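Local coordinates for shikimate kinase (Bacteroides thetaiotaomicron, PDB 3VAA), which probably phosphorylates the 3-hydroxyl group of shikimate with ATP, a magnesium-dependent step on the way to chorismate, at residues 70-74 against 75-79. Residues are numbered along the deposited sequence; the frame is centred on the assembly and turned at random.
Sequences ELFTE and RGEAG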
ATOM      1  N   GLU A  70       6.968 -10.199  14.355  1.00 29.41           N
ATOM      2  CA  GLU A  70       6.979 -11.454  15.096  1.00 32.78           C
ATOM      3  C   GLU A  70       6.603 -12.625  14.176  1.00 32.22           C
ATOM      4  O   GLU A  70       7.211 -13.699  14.237  1.00 34.75           O
ATOM      5  CB  GLU A  70       5.993 -11.377  16.264  1.00 33.02           C
ATOM      6  CG  GLU A  70       6.472 -10.463  17.395  1.00 35.97           C
ATOM      7  CD  GLU A  70       5.512 -10.418  18.573  1.00 41.31           C
ATOM      8  OE1 GLU A  70       4.311 -10.169  18.368  1.00 39.25           O
ATOM      9  OE2 GLU A  70       5.969 -10.611  19.714  1.00 47.39           O
ATOM     10  N   LEU A  71       5.600 -12.407  13.328  1.00 31.79           N
ATOM     11  CA  LEU A  71       5.143 -13.441  12.401  1.00 31.38           C
ATOM     12  C   LEU A  71       6.225 -13.812  11.397  1.00 33.33           C
ATOM     13  O   LEU A  71       6.440 -15.000  11.099  1.00 34.02           O
ATOM     14  CB  LEU A  71       3.860 -12.981  11.684  1.00 30.67           C
ATOM     15  CG  LEU A  71       2.604 -12.937  12.563  1.00 29.84           C
ATOM     16  CD1 LEU A  71       1.484 -12.101  11.901  1.00 30.71           C
ATOM     17  CD2 LEU A  71       2.100 -14.352  12.909  1.00 34.94           C
ATOM     18  N   PHE A  72       6.927 -12.802  10.897  1.00 32.71           N
ATOM     19  CA  PHE A  72       8.002 -13.011   9.937  1.00 36.54           C
ATOM     20  C   PHE A  72       9.128 -13.863  10.562  1.00 39.52           C
ATOM     21  O   PHE A  72       9.662 -14.774   9.921  1.00 40.76           O
ATOM     22  CB  PHE A  72       8.539 -11.656   9.472  1.00 37.90           C
ATOM     23  CG  PHE A  72       9.051 -11.653   8.070  1.00 44.68           C
ATOM     24  CD1 PHE A  72       8.205 -11.307   7.023  1.00 47.52           C
ATOM     25  CD2 PHE A  72      10.378 -11.961   7.789  1.00 54.21           C
ATOM     26  CE1 PHE A  72       8.655 -11.289   5.712  1.00 52.42           C
ATOM     27  CE2 PHE A  72      10.850 -11.944   6.472  1.00 57.91           C
ATOM     28  CZ  PHE A  72       9.983 -11.608   5.431  1.00 56.61           C
ATOM     29  N   THR A  73       9.483 -13.569  11.813  1.00 39.76           N
ATOM     30  CA  THR A  73      10.517 -14.325  12.515  1.00 44.00           C
ATOM     31  C   THR A  73      10.038 -15.734  12.860  1.00 45.46           C
ATOM     32  O   THR A  73      10.783 -16.696  12.715  1.00 48.41           O
ATOM     33  CB  THR A  73      10.965 -13.612  13.807  1.00 45.66           C
ATOM     34  OG1 THR A  73      11.568 -12.353  13.476  1.00 47.55           O
ATOM     35  CG2 THR A  73      11.990 -14.470  14.578  1.00 49.82           C
ATOM     36  N   GLU A  74       8.798 -15.845  13.318  1.00 43.91           N
ATOM     37  CA  GLU A  74       8.225 -17.138  13.692  1.00 46.12           C
ATOM     38  C   GLU A  74       7.931 -18.044  12.472  1.00 44.94           C
ATOM     39  O   GLU A  74       8.249 -19.230  12.487  1.00 46.53           O
ATOM     40  CB  GLU A  74       6.924 -16.915  14.480  1.00 45.66           C
ATOM     41  CG  GLU A  74       6.234 -18.200  14.930  1.00 51.52           C
ATOM     42  CD  GLU A  74       4.793 -17.994  15.401  1.00 55.67           C
ATOM     43  OE1 GLU A  74       4.245 -16.887  15.241  1.00 58.14           O
ATOM     44  OE2 GLU A  74       4.195 -18.969  15.911  1.00 65.24           O
ATOM     45  N   ARG A  75       7.347 -17.476  11.422  1.00 40.81           N
ATOM     46  CA  ARG A  75       6.912 -18.257  10.246  1.00 40.73           C
ATOM     47  C   ARG A  75       7.867 -18.231   9.040  1.00 39.85           C
ATOM     48  O   ARG A  75       7.762 -19.078   8.153  1.00 40.65           O
ATOM     49  CB  ARG A  75       5.556 -17.726   9.743  1.00 37.84           C
ATOM     50  CG  ARG A  75       4.446 -17.501  10.776  1.00 41.59           C
ATOM     51  CD  ARG A  75       4.007 -18.741  11.472  1.00 51.52           C
ATOM     52  NE  ARG A  75       2.766 -18.551  12.236  1.00 53.57           N
ATOM     53  CZ  ARG A  75       1.531 -18.728  11.754  1.00 55.50           C
ATOM     54  NH1 ARG A  75       1.327 -19.064  10.481  1.00 53.63           N
ATOM     55  NH2 ARG A  75       0.481 -18.545  12.547  1.00 55.73           N
ATOM     56  N   GLY A  76       8.748 -17.242   8.981  1.00 40.48           N
ATOM     57  CA  GLY A  76       9.636 -17.064   7.833  1.00 40.63           C
ATOM     58  C   GLY A  76       8.927 -16.329   6.704  1.00 38.81           C
ATOM     59  O   GLY A  76       7.695 -16.137   6.749  1.00 35.06           O
ATOM     60  N   GLU A  77       9.688 -15.919   5.692  1.00 39.71           N
ATOM     61  CA  GLU A  77       9.113 -15.221   4.539  1.00 40.21           C
ATOM     62  C   GLU A  77       7.923 -15.971   3.943  1.00 37.56           C
ATOM     63  O   GLU A  77       6.833 -15.418   3.845  1.00 35.48           O
ATOM     64  CB  GLU A  77      10.143 -15.017   3.422  1.00 43.80           C
ATOM     65  CG  GLU A  77       9.525 -14.356   2.176  1.00 48.43           C
ATOM     66  CD  GLU A  77      10.459 -14.295   0.975  1.00 57.49           C
ATOM     67  OE1 GLU A  77      11.695 -14.321   1.166  1.00 62.14           O
ATOM     68  OE2 GLU A  77       9.942 -14.216  -0.168  1.00 60.65           O
ATOM     69  N   ALA A  78       8.149 -17.208   3.508  1.00 38.87           N
ATOM     70  CA  ALA A  78       7.102 -18.008   2.876  1.00 38.23           C
ATOM     71  C   ALA A  78       5.849 -18.109   3.741  1.00 36.69           C
ATOM     72  O   ALA A  78       4.748 -17.951   3.252  1.00 32.61           O
ATOM     73  CB  ALA A  78       7.623 -19.411   2.530  1.00 40.99           C
ATOM     74  N   GLY A  79       6.036 -18.369   5.033  1.00 27.07           N
ATOM     75  CA  GLY A  79       4.919 -18.522   5.953  1.00 26.04           C
ATOM     76  C   GLY A  79       4.185 -17.214   6.142  1.00 25.25           C
ATOM     77  O   GLY A  79       2.944 -17.188   6.176  1.00 23.50           O
TER
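Two successive i to i+4 backbone hydrogen bonds, from Arg75 N to Leu71 O at 2.7 Å and from Gly76 N to Phe72 O, close the turn, after which the chain bends so sharply that the axes of 70-74 and 75-79 stand 87° apart. This is a kinked helix, the interruption lying near the start of 68-91 on the surface of the P-loop kinase fold of shikimate kinase. Two observations locate the break: the N atoms of Glu77 and Ala78 make no bond to the preceding turn, and Gly76 adopts a positive phi of 82°, outside the helical range. The second bond already departs from the first, since Gly76 N sits above the carbonyl plane of Phe72 rather than close to it.

Across the kink, the Phe72 ring lies against Glu77. Glu77 CA rests over one ring face, 4.2 Å from the centroid of the Phe72 ring, a CH-pi contact, while Glu77 CB meets Phe72 CZ. The Glu77 side chain lies beside the ring, the two planes nearly parallel, and comes within about 4 Å (nearest atoms) of the side chain of Arg81, a predicted substrate-binding residue.

Leu71 is buried, packing on Ile60 and Phe64 of helix 56-64 and on Phe80 and Leu83 of its own helix. Arg75 also reaches Phe64 and Leu83 with its side chain; its CB already lies 3.2 Å from Leu71 O, and a chi1 of -48°, with CG beside the backbone N, brings CG equally near. Glu74 extends next to it, but the main partner of the carboxylate is Lys66, whose NZ forms a salt bridge with OE1; the one to Arg75 is long. Carboxylate and guanidinium planes are nearly perpendicular, and Glu74 OE1 approaches the guanidinium edge at 3.7 Å from Arg75 NE.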